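Local coordinates for tyrosine--tRNA ligase (Aeropyrum pernix, PDB 2CYA), which probably attaches tyrosine to tRNA(Tyr) in two steps, first activating the amino acid with ATP and then passing it to the acceptor end of the tRNA, at residues A[61-66]-A[109-114]; A[78-83]-A[159-164]; A[283-288]-A[307-312]. All coordinates share one frame; numbering follows the deposited sequence.

Interaction 1: residues A[61-66]-A[109-114]; sequences DLVEAG and VERVRF
R111 lays the face of its guanidinium over V63, its side chain passing the valine at a slant. R111 CB starts the contact, 4.0 Å from V63 CG1. The chain then runs past the same methyl, CD skirting it, and a bend at chi3 (70°) swings the head group back over the valine. R111 NE comes to 3.7 Å from V63 CG1, and CZ is closest at 3.6 Å from that carbon, so the methyl sits above the middle of one guanidinium face. At the tip, R111 NH2 reaches 3.4 Å from V63 O, but the angle is too poor for a hydrogen bond; that carbonyl instead accepts from G66 N. Across this contact the head group is packed against a methyl rather than bonded. E64 is of opposite charge, yet its OE2 stays 6.1 Å from R111 NH1, so any attraction is probably mild.

The other methyl, V63 CG2, meets V112 CG2 at 4.1 Å, the two side chains crossing at about a right angle. G66, at positive phi, is the C-prime residue of the Schellman motif that ends helix 51-64. This helix is the crossover between parallel strands 37-42 and 68-73 of the Rossmann-type class I synthetase core, and its last turn packs against the 3-10 turn before 113-116, outermost in this chain's sheet. V112 rests on V71 of strand 68-73, while helix 5-14 covers L62 and A65.

Interaction 2: residues A[78-83]-A[159-164]; sequences AYINDK and DASKLI
I80, in the last turn of helix 75-80, turns its CB toward the start of helix 161-175 and packs a methyl against S161. This CG2, anti to the backbone N, lies 3.6 Å from S161 O and 3.8 Å from S161 OG. The serine hydroxyl is directed to the carboxylate of D159, as its OG donates to D159 OD2, although the modelled separation is very short and its exact length doubtful.

N81, the first residue to leave the helix, has its CB directed away from the other segment, but the amide comes back to it. With CG anti to the carbonyl carbon (chi1 -79°), N81 OD1 accepts from K162 NZ at 3.1 Å. The ammonium lies in the carbonyl plane, with a C=O...N angle of 151°. The lysine gets there through a bend at chi2 (-65°), after which its outer chain is extended. On the other branch of the amide, ND2 donates to E43, so both ends are engaged and the group's rotation is fixed. A leucine here would probably leave the K162 ammonium and the E43 carboxylate each without its amide partner.

D82, at positive phi, is the C-prime residue of a Schellman motif closing the helix; its OD2 stands 5.7 Å from K162 NZ and probably adds a mild attraction. K83 turns off to a salt bridge with E43.

Further along helix 161-175, Y165, a predicted tyrosine-binding residue, touches both I80 and N81. The contact is part of the dimer interface: helix 124-135 of the second subunit brings its K135 to D82 and I80 O, and its I131 onto I80.

Interaction 3: residues A[283-288]-A[307-312]; sequences ILFARD and TSYEEL
F285 carries the whole contact, its ring laid against the backbone at the start of helix 309-317. The main interaction is ring over peptide. F285 CE2 comes to 3.5 Å from S308 C, and Y309 N stands 3.7 Å above the ring plane, offset toward the rim, so one aromatic face covers the S308-Y309 peptide. F285 CZ reaches 3.6 Å from S308 O. The F285 phenyl gets there with CG anti to the carbonyl carbon (chi1 -80°), which carries it out from the type I turn that spans L284 to R287.

Apolar side-chain contacts flank this peptide. F285 CD1 meets Y309 CB at 4.0 Å, approaching the tyrosine ring near its plane and at its edge; the two side chains cross at about a right angle. L312, one turn on, brings CD1 to 4.1 Å from F285 CE1.

Polar bonds lie within 307-312 and shape the helix start that the phenyl rests on. S308 is the N-cap: its OG accepts from E311 N at 3.0 Å with an N-H...O angle of 158°. E311 folds back in turn, its OE2 taking a bond from T307 OG1 at 2.7 Å on the syn side and a weak one from S308 OG. The hydroxyl of Y309 is bonded outside the segments, to E313.

F290 meets the F285 ring edge to face, and Y306 of strand 305-306 touches it too. Y309 and L312 lean on L277 of helix 275-284, while L326 of helix 323-346 packs against L312, joining the three helices.

Interactions 1 and 2 interleave along the chain, 61-66, 78-83, 109-114, 159-164, and their centres are 29 Å apart. Both belong to the Rossmann-type catalytic core: interaction 1 ties helix 51-64 to the outermost strand 113-116 of this chain's mixed sheet, while interaction 2 joins two helices on the dimer side, next to the predicted tyrosine site. Interaction 3 follows both in sequence and packs helices that come after the core strands. Its centre is 38 Å from that of interaction 2, across the chain's centre, but its nearest atoms come within about 6 Å of interaction 1. R15 connects these two neighbours, pairing with D61 and with D288, and so links the core to the later helices.

Interaction 1: residues A[61-66]-A[109-114]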
loop_
_atom_site.group_PDB
_atom_site.type_symbol
_atom_site.label_atom_id
_atom_site.label_comp_id
_atom_site.label_asym_id
_atom_site.label_seq_id
_atom_site.Cartn_x
_atom_site.Cartn_y
_atom_site.Cartn_z
ATOM N N ASP A 61 25.347 21.425 -1.516
ATOM C CA ASP A 61 26.241 21.264 -0.365
ATOM C C ASP A 61 26.559 19.783 -0.071
ATOM O O ASP A 61 27.721 19.422 0.125
ATOM C CB ASP A 61 25.653 21.880 0.918
ATOM C CG ASP A 61 25.587 23.410 0.887
ATOM O OD1 ASP A 61 26.189 24.015 -0.011
ATOM O OD2 ASP A 61 24.932 24.010 1.774
ATOM N N LEU A 62 25.535 18.929 -0.014
ATOM C CA LEU A 62 25.759 17.507 0.261
ATOM C C LEU A 62 26.673 16.869 -0.767
ATOM O O LEU A 62 27.576 16.112 -0.410
ATOM C CB LEU A 62 24.436 16.737 0.329
ATOM C CG LEU A 62 23.896 16.623 1.752
ATOM C CD1 LEU A 62 23.608 18.014 2.306
ATOM C CD2 LEU A 62 22.633 15.782 1.757
ATOM N N VAL A 63 26.448 17.179 -2.039
ATOM C CA VAL A 63 27.289 16.630 -3.101
ATOM C C VAL A 63 28.758 17.059 -2.927
ATOM O O VAL A 63 29.666 16.250 -3.099
ATOM C CB VAL A 63 26.815 17.105 -4.498
ATOM C CG1 VAL A 63 27.880 16.783 -5.562
ATOM C CG2 VAL A 63 25.493 16.436 -4.854
ATOM N N GLU A 64 28.988 18.326 -2.592
ATOM C CA GLU A 64 30.361 18.817 -2.429
ATOM C C GLU A 64 30.965 18.282 -1.142
ATOM O O GLU A 64 32.176 18.327 -0.955
ATOM C CB GLU A 64 30.403 20.360 -2.457
ATOM C CG GLU A 64 29.833 20.956 -3.759
ATOM C CD GLU A 64 29.881 22.486 -3.828
ATOM O OE1 GLU A 64 29.779 23.168 -2.776
ATOM O OE2 GLU A 64 30.000 23.006 -4.956
ATOM N N ALA A 65 30.121 17.756 -0.264
ATOM C CA ALA A 65 30.598 17.191 0.992
ATOM C C ALA A 65 30.865 15.685 0.848
ATOM O O ALA A 65 31.088 14.980 1.835
ATOM C CB ALA A 65 29.587 17.460 2.098
ATOM N N GLY A 66 30.850 15.190 -0.387
ATOM C CA GLY A 66 31.127 13.782 -0.596
ATOM C C GLY A 66 29.969 12.784 -0.530
ATOM O O GLY A 66 30.202 11.591 -0.704
ATOM N N VAL A 109 24.370 18.894 -11.339
ATOM C CA VAL A 109 23.476 17.790 -11.675
ATOM C C VAL A 109 24.138 16.556 -12.287
ATOM O O VAL A 109 23.584 15.457 -12.230
ATOM C CB VAL A 109 22.315 18.266 -12.595
ATOM C CG1 VAL A 109 21.447 19.283 -11.840
ATOM C CG2 VAL A 109 22.860 18.896 -13.869
ATOM N N GLU A 110 25.330 16.723 -12.849
ATOM C CA GLU A 110 26.021 15.591 -13.455
ATOM C C GLU A 110 26.369 14.548 -12.397
ATOM O O GLU A 110 26.479 13.357 -12.695
ATOM C CB GLU A 110 27.302 16.052 -14.166
ATOM C CG GLU A 110 28.400 16.588 -13.251
ATOM C CD GLU A 110 28.180 18.032 -12.813
ATOM O OE1 GLU A 110 27.186 18.658 -13.250
ATOM O OE2 GLU A 110 29.018 18.543 -12.032
ATOM N N ARG A 111 26.540 15.006 -11.162
ATOM C CA ARG A 111 26.888 14.139 -10.046
ATOM C C ARG A 111 25.653 13.675 -9.267
ATOM O O ARG A 111 25.779 12.962 -8.279
ATOM C CB ARG A 111 27.856 14.875 -9.107
ATOM C CG ARG A 111 29.217 15.205 -9.758
ATOM C CD ARG A 111 30.105 16.111 -8.882
ATOM N NE ARG A 111 30.613 15.437 -7.690
ATOM C CZ ARG A 111 31.254 16.046 -6.692
ATOM N NH1 ARG A 111 31.470 17.356 -6.734
ATOM N NH2 ARG A 111 31.685 15.345 -5.647
ATOM N N VAL A 112 24.464 14.070 -9.720
ATOM C CA VAL A 112 23.221 13.681 -9.051
ATOM C C VAL A 112 22.457 12.638 -9.865
ATOM O O VAL A 112 22.347 12.758 -11.075
ATOM C CB VAL A 112 22.276 14.894 -8.850
ATOM C CG1 VAL A 112 20.996 14.453 -8.129
ATOM C CG2 VAL A 112 22.979 15.987 -8.067
ATOM N N ARG A 113 21.935 11.613 -9.196
ATOM C CA ARG A 113 21.152 10.598 -9.879
ATOM C C ARG A 113 19.655 10.917 -9.723
ATOM O O ARG A 113 19.099 10.858 -8.625
ATOM C CB ARG A 113 21.465 9.214 -9.307
ATOM C CG ARG A 113 20.755 8.078 -10.035
ATOM C CD ARG A 113 20.968 6.723 -9.338
ATOM N NE ARG A 113 20.546 6.727 -7.930
ATOM C CZ ARG A 113 19.760 5.802 -7.380
ATOM N NH1 ARG A 113 19.294 4.792 -8.115
ATOM N NH2 ARG A 113 19.457 5.865 -6.088
ATOM N N PHE A 114 19.013 11.292 -10.823
ATOM C CA PHE A 114 17.589 11.596 -10.802
ATOM C C PHE A 114 16.834 10.295 -11.018
ATOM O O PHE A 114 17.142 9.541 -11.940
ATOM C CB PHE A 114 17.230 12.619 -11.885
ATOM C CG PHE A 114 17.668 14.018 -11.553
ATOM C CD1 PHE A 114 18.951 14.454 -11.867
ATOM C CD2 PHE A 114 16.805 14.888 -10.896
ATOM C CE1 PHE A 114 19.372 15.745 -11.533
ATOM C CE2 PHE A 114 17.209 16.186 -10.554
ATOM C CZ PHE A 114 18.494 16.611 -10.876
#

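Interaction 2: residues A[78-83]-A[159-164]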
loop_
_atom_site.group_PDB
_atom_site.type_symbol
_atom_site.label_atom_id
_atom_site.label_comp_id
_atom_site.label_asym_id
_atom_site.label_seq_id
_atom_site.Cartn_x
_atom_site.Cartn_y
_atom_site.Cartn_z
ATOM N N ALA A 78 2.856 12.664 -5.656
ATOM C CA ALA A 78 2.151 13.855 -6.148
ATOM C C ALA A 78 0.764 13.423 -6.615
ATOM O O ALA A 78 -0.241 14.121 -6.400
ATOM C CB ALA A 78 2.922 14.490 -7.313
ATOM N N TYR A 79 0.715 12.269 -7.263
ATOM C CA TYR A 79 -0.569 11.759 -7.726
ATOM C C TYR A 79 -1.462 11.535 -6.509
ATOM O O TYR A 79 -2.613 11.937 -6.494
ATOM C CB TYR A 79 -0.397 10.442 -8.468
ATOM C CG TYR A 79 -1.711 9.848 -8.947
ATOM C CD1 TYR A 79 -2.359 10.347 -10.076
ATOM C CD2 TYR A 79 -2.291 8.778 -8.279
ATOM C CE1 TYR A 79 -3.554 9.784 -10.527
ATOM C CE2 TYR A 79 -3.483 8.208 -8.724
ATOM C CZ TYR A 79 -4.106 8.710 -9.845
ATOM O OH TYR A 79 -5.264 8.111 -10.301
ATOM N N ILE A 80 -0.920 10.901 -5.479
ATOM C CA ILE A 80 -1.717 10.650 -4.289
ATOM C C ILE A 80 -2.316 11.946 -3.754
ATOM O O ILE A 80 -3.470 11.962 -3.332
ATOM C CB ILE A 80 -0.894 9.928 -3.204
ATOM C CG1 ILE A 80 -0.644 8.481 -3.662
ATOM C CG2 ILE A 80 -1.627 9.958 -1.865
ATOM C CD1 ILE A 80 0.257 7.688 -2.748
ATOM N N ASN A 81 -1.547 13.036 -3.799
ATOM C CA ASN A 81 -2.053 14.328 -3.338
ATOM C C ASN A 81 -2.803 15.096 -4.433
ATOM O O ASN A 81 -3.043 16.294 -4.302
ATOM C CB ASN A 81 -0.912 15.201 -2.809
ATOM C CG ASN A 81 -0.498 14.826 -1.410
ATOM O OD1 ASN A 81 -1.314 14.357 -0.619
ATOM N ND2 ASN A 81 0.769 15.046 -1.085
ATOM N N ASP A 82 -3.150 14.411 -5.516
ATOM C CA ASP A 82 -3.873 15.023 -6.627
ATOM C C ASP A 82 -3.264 16.291 -7.237
ATOM O O ASP A 82 -3.992 17.130 -7.791
ATOM C CB ASP A 82 -5.315 15.309 -6.205
ATOM C CG ASP A 82 -6.076 14.044 -5.867
ATOM O OD1 ASP A 82 -6.132 13.139 -6.735
ATOM O OD2 ASP A 82 -6.604 13.960 -4.736
ATOM N N LYS A 83 -1.944 16.438 -7.150
ATOM C CA LYS A 83 -1.298 17.610 -7.724
ATOM C C LYS A 83 -1.520 17.605 -9.231
ATOM O O LYS A 83 -1.532 16.547 -9.848
ATOM C CB LYS A 83 0.207 17.602 -7.409
ATOM C CG LYS A 83 0.513 17.721 -5.923
ATOM C CD LYS A 83 -0.151 18.962 -5.335
ATOM C CE LYS A 83 -0.022 18.999 -3.828
ATOM N NZ LYS A 83 1.399 18.761 -3.400
ATOM N N ASP A 159 -8.918 9.827 3.319
ATOM C CA ASP A 159 -8.918 8.679 2.417
ATOM C C ASP A 159 -7.666 7.833 2.656
ATOM O O ASP A 159 -6.600 8.364 2.975
ATOM C CB ASP A 159 -9.035 9.121 0.948
ATOM C CG ASP A 159 -7.781 9.771 0.415
ATOM O OD1 ASP A 159 -7.341 10.801 0.968
ATOM O OD2 ASP A 159 -7.239 9.251 -0.580
ATOM N N ALA A 160 -7.824 6.514 2.534
ATOM C CA ALA A 160 -6.754 5.543 2.765
ATOM C C ALA A 160 -5.414 5.801 2.077
ATOM O O ALA A 160 -4.366 5.451 2.615
ATOM C CB ALA A 160 -7.254 4.134 2.408
ATOM N N SER A 161 -5.435 6.395 0.892
ATOM C CA SER A 161 -4.193 6.664 0.187
ATOM C C SER A 161 -3.275 7.582 1.007
ATOM O O SER A 161 -2.061 7.601 0.798
ATOM C CB SER A 161 -4.494 7.280 -1.179
ATOM O OG SER A 161 -5.068 8.563 -1.035
ATOM N N LYS A 162 -3.848 8.315 1.959
ATOM C CA LYS A 162 -3.075 9.224 2.801
ATOM C C LYS A 162 -2.223 8.470 3.802
ATOM O O LYS A 162 -1.229 8.997 4.295
ATOM C CB LYS A 162 -3.987 10.195 3.566
ATOM C CG LYS A 162 -4.887 11.050 2.694
ATOM C CD LYS A 162 -4.097 12.014 1.836
ATOM C CE LYS A 162 -5.023 12.964 1.086
ATOM N NZ LYS A 162 -4.250 14.032 0.404
ATOM N N LEU A 163 -2.623 7.245 4.129
ATOM C CA LEU A 163 -1.848 6.435 5.060
ATOM C C LEU A 163 -0.740 5.722 4.297
ATOM O O LEU A 163 0.316 5.428 4.846
ATOM C CB LEU A 163 -2.730 5.401 5.765
ATOM C CG LEU A 163 -3.309 5.814 7.127
ATOM C CD1 LEU A 163 -4.221 7.033 6.976
ATOM C CD2 LEU A 163 -4.070 4.637 7.715
ATOM N N ILE A 164 -0.978 5.446 3.025
ATOM C CA ILE A 164 0.031 4.777 2.214
ATOM C C ILE A 164 1.206 5.715 1.892
ATOM O O ILE A 164 2.351 5.275 1.820
ATOM C CB ILE A 164 -0.597 4.245 0.903
ATOM C CG1 ILE A 164 -1.553 3.092 1.227
ATOM C CG2 ILE A 164 0.461 3.725 -0.034
ATOM C CD1 ILE A 164 -2.174 2.452 -0.017
#

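Interaction 3: residues A[283-288]-A[307-312]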
loop_
_atom_site.group_PDB
_atom_site.type_symbol
_atom_site.label_atom_id
_atom_site.label_comp_id
_atom_site.label_asym_id
_atom_site.label_seq_id
_atom_site.Cartn_x
_atom_site.Cartn_y
_atom_site.Cartn_z
ATOM N N ILE A 283 18.120 32.386 0.609
ATOM C CA ILE A 283 18.377 32.370 -0.805
ATOM C C ILE A 283 19.490 33.336 -1.248
ATOM O O ILE A 283 20.467 32.914 -1.866
ATOM C CB ILE A 283 17.086 32.677 -1.575
ATOM C CG1 ILE A 283 16.048 31.588 -1.297
ATOM C CG2 ILE A 283 17.379 32.765 -3.055
ATOM C CD1 ILE A 283 14.714 31.844 -1.945
ATOM N N LEU A 284 19.373 34.621 -0.921
ATOM C CA LEU A 284 20.391 35.573 -1.369
ATOM C C LEU A 284 21.747 35.357 -0.707
ATOM O O LEU A 284 22.753 35.244 -1.402
ATOM C CB LEU A 284 19.911 37.017 -1.184
ATOM C CG LEU A 284 18.607 37.418 -1.902
ATOM C CD1 LEU A 284 18.291 38.880 -1.571
ATOM C CD2 LEU A 284 18.725 37.231 -3.431
ATOM N N PHE A 285 21.792 35.266 0.618
ATOM C CA PHE A 285 23.076 35.045 1.288
ATOM C C PHE A 285 23.536 33.579 1.285
ATOM O O PHE A 285 24.562 33.233 1.876
ATOM C CB PHE A 285 23.034 35.572 2.722
ATOM C CG PHE A 285 23.237 37.062 2.819
ATOM C CD1 PHE A 285 22.148 37.930 2.840
ATOM C CD2 PHE A 285 24.516 37.595 2.857
ATOM C CE1 PHE A 285 22.339 39.310 2.900
ATOM C CE2 PHE A 285 24.715 38.966 2.913
ATOM C CZ PHE A 285 23.625 39.824 2.937
ATOM N N ALA A 286 22.769 32.715 0.628
ATOM C CA ALA A 286 23.143 31.313 0.535
ATOM C C ALA A 286 24.413 31.281 -0.317
ATOM O O ALA A 286 25.267 30.412 -0.155
ATOM C CB ALA A 286 22.030 30.517 -0.146
ATOM N N ARG A 287 24.519 32.257 -1.219
ATOM C CA ARG A 287 25.653 32.387 -2.130
ATOM C C ARG A 287 26.887 32.971 -1.444
ATOM O O ARG A 287 26.883 34.140 -1.041
ATOM C CB ARG A 287 25.266 33.286 -3.304
ATOM C CG ARG A 287 26.375 33.511 -4.322
ATOM C CD ARG A 287 26.069 34.726 -5.188
ATOM N NE ARG A 287 27.072 34.936 -6.229
ATOM C CZ ARG A 287 27.124 36.011 -7.013
ATOM N NH1 ARG A 287 26.225 36.983 -6.872
ATOM N NH2 ARG A 287 28.072 36.115 -7.941
ATOM N N ASP A 288 27.939 32.168 -1.310
ATOM C CA ASP A 288 29.158 32.655 -0.674
ATOM C C ASP A 288 29.610 33.926 -1.385
ATOM O O ASP A 288 29.526 34.032 -2.612
ATOM C CB ASP A 288 30.261 31.587 -0.719
ATOM C CG ASP A 288 29.980 30.411 0.217
ATOM O OD1 ASP A 288 29.943 30.614 1.452
ATOM O OD2 ASP A 288 29.793 29.282 -0.282
ATOM N N THR A 307 27.536 42.445 4.142
ATOM C CA THR A 307 28.376 41.328 3.756
ATOM C C THR A 307 27.972 40.043 4.461
ATOM O O THR A 307 28.540 38.986 4.205
ATOM C CB THR A 307 29.862 41.634 4.050
ATOM O OG1 THR A 307 30.043 41.854 5.456
ATOM C CG2 THR A 307 30.299 42.870 3.299
ATOM N N SER A 308 26.996 40.138 5.354
ATOM C CA SER A 308 26.515 38.968 6.078
ATOM C C SER A 308 25.037 39.176 6.345
ATOM O O SER A 308 24.558 40.310 6.338
ATOM C CB SER A 308 27.247 38.802 7.414
ATOM O OG SER A 308 26.600 39.524 8.457
ATOM N N TYR A 309 24.314 38.088 6.578
ATOM C CA TYR A 309 22.895 38.198 6.846
ATOM C C TYR A 309 22.664 38.734 8.243
ATOM O O TYR A 309 21.779 39.563 8.455
ATOM C CB TYR A 309 22.191 36.852 6.737
ATOM C CG TYR A 309 20.777 36.926 7.262
ATOM C CD1 TYR A 309 19.774 37.541 6.522
ATOM C CD2 TYR A 309 20.460 36.469 8.540
ATOM C CE1 TYR A 309 18.499 37.707 7.036
ATOM C CE2 TYR A 309 19.181 36.639 9.073
ATOM C CZ TYR A 309 18.209 37.261 8.310
ATOM O OH TYR A 309 16.949 37.450 8.821
ATOM N N GLU A 310 23.445 38.240 9.200
ATOM C CA GLU A 310 23.297 38.667 10.586
ATOM C C GLU A 310 23.437 40.180 10.705
ATOM O O GLU A 310 22.724 40.812 11.485
ATOM C CB GLU A 310 24.321 37.963 11.480
ATOM C CG GLU A 310 23.991 38.065 12.966
ATOM C CD GLU A 310 22.551 37.642 13.287
ATOM O OE1 GLU A 310 22.187 36.480 12.984
ATOM O OE2 GLU A 310 21.784 38.469 13.841
ATOM N N GLU A 311 24.352 40.761 9.935
ATOM C CA GLU A 311 24.536 42.207 9.957
ATOM C C GLU A 311 23.202 42.846 9.592
ATOM O O GLU A 311 22.665 43.665 10.338
ATOM C CB GLU A 311 25.586 42.635 8.933
ATOM C CG GLU A 311 27.021 42.369 9.335
ATOM C CD GLU A 311 27.986 42.655 8.198
ATOM O OE1 GLU A 311 27.914 43.763 7.615
ATOM O OE2 GLU A 311 28.814 41.767 7.890
ATOM N N LEU A 312 22.678 42.452 8.434
ATOM C CA LEU A 312 21.409 42.958 7.936
ATOM C C LEU A 312 20.307 42.835 8.981
ATOM O O LEU A 312 19.535 43.771 9.179
ATOM C CB LEU A 312 21.007 42.194 6.664
ATOM C CG LEU A 312 19.694 42.537 5.947
ATOM C CD1 LEU A 312 19.616 41.770 4.640
ATOM C CD2 LEU A 312 18.503 42.190 6.820
#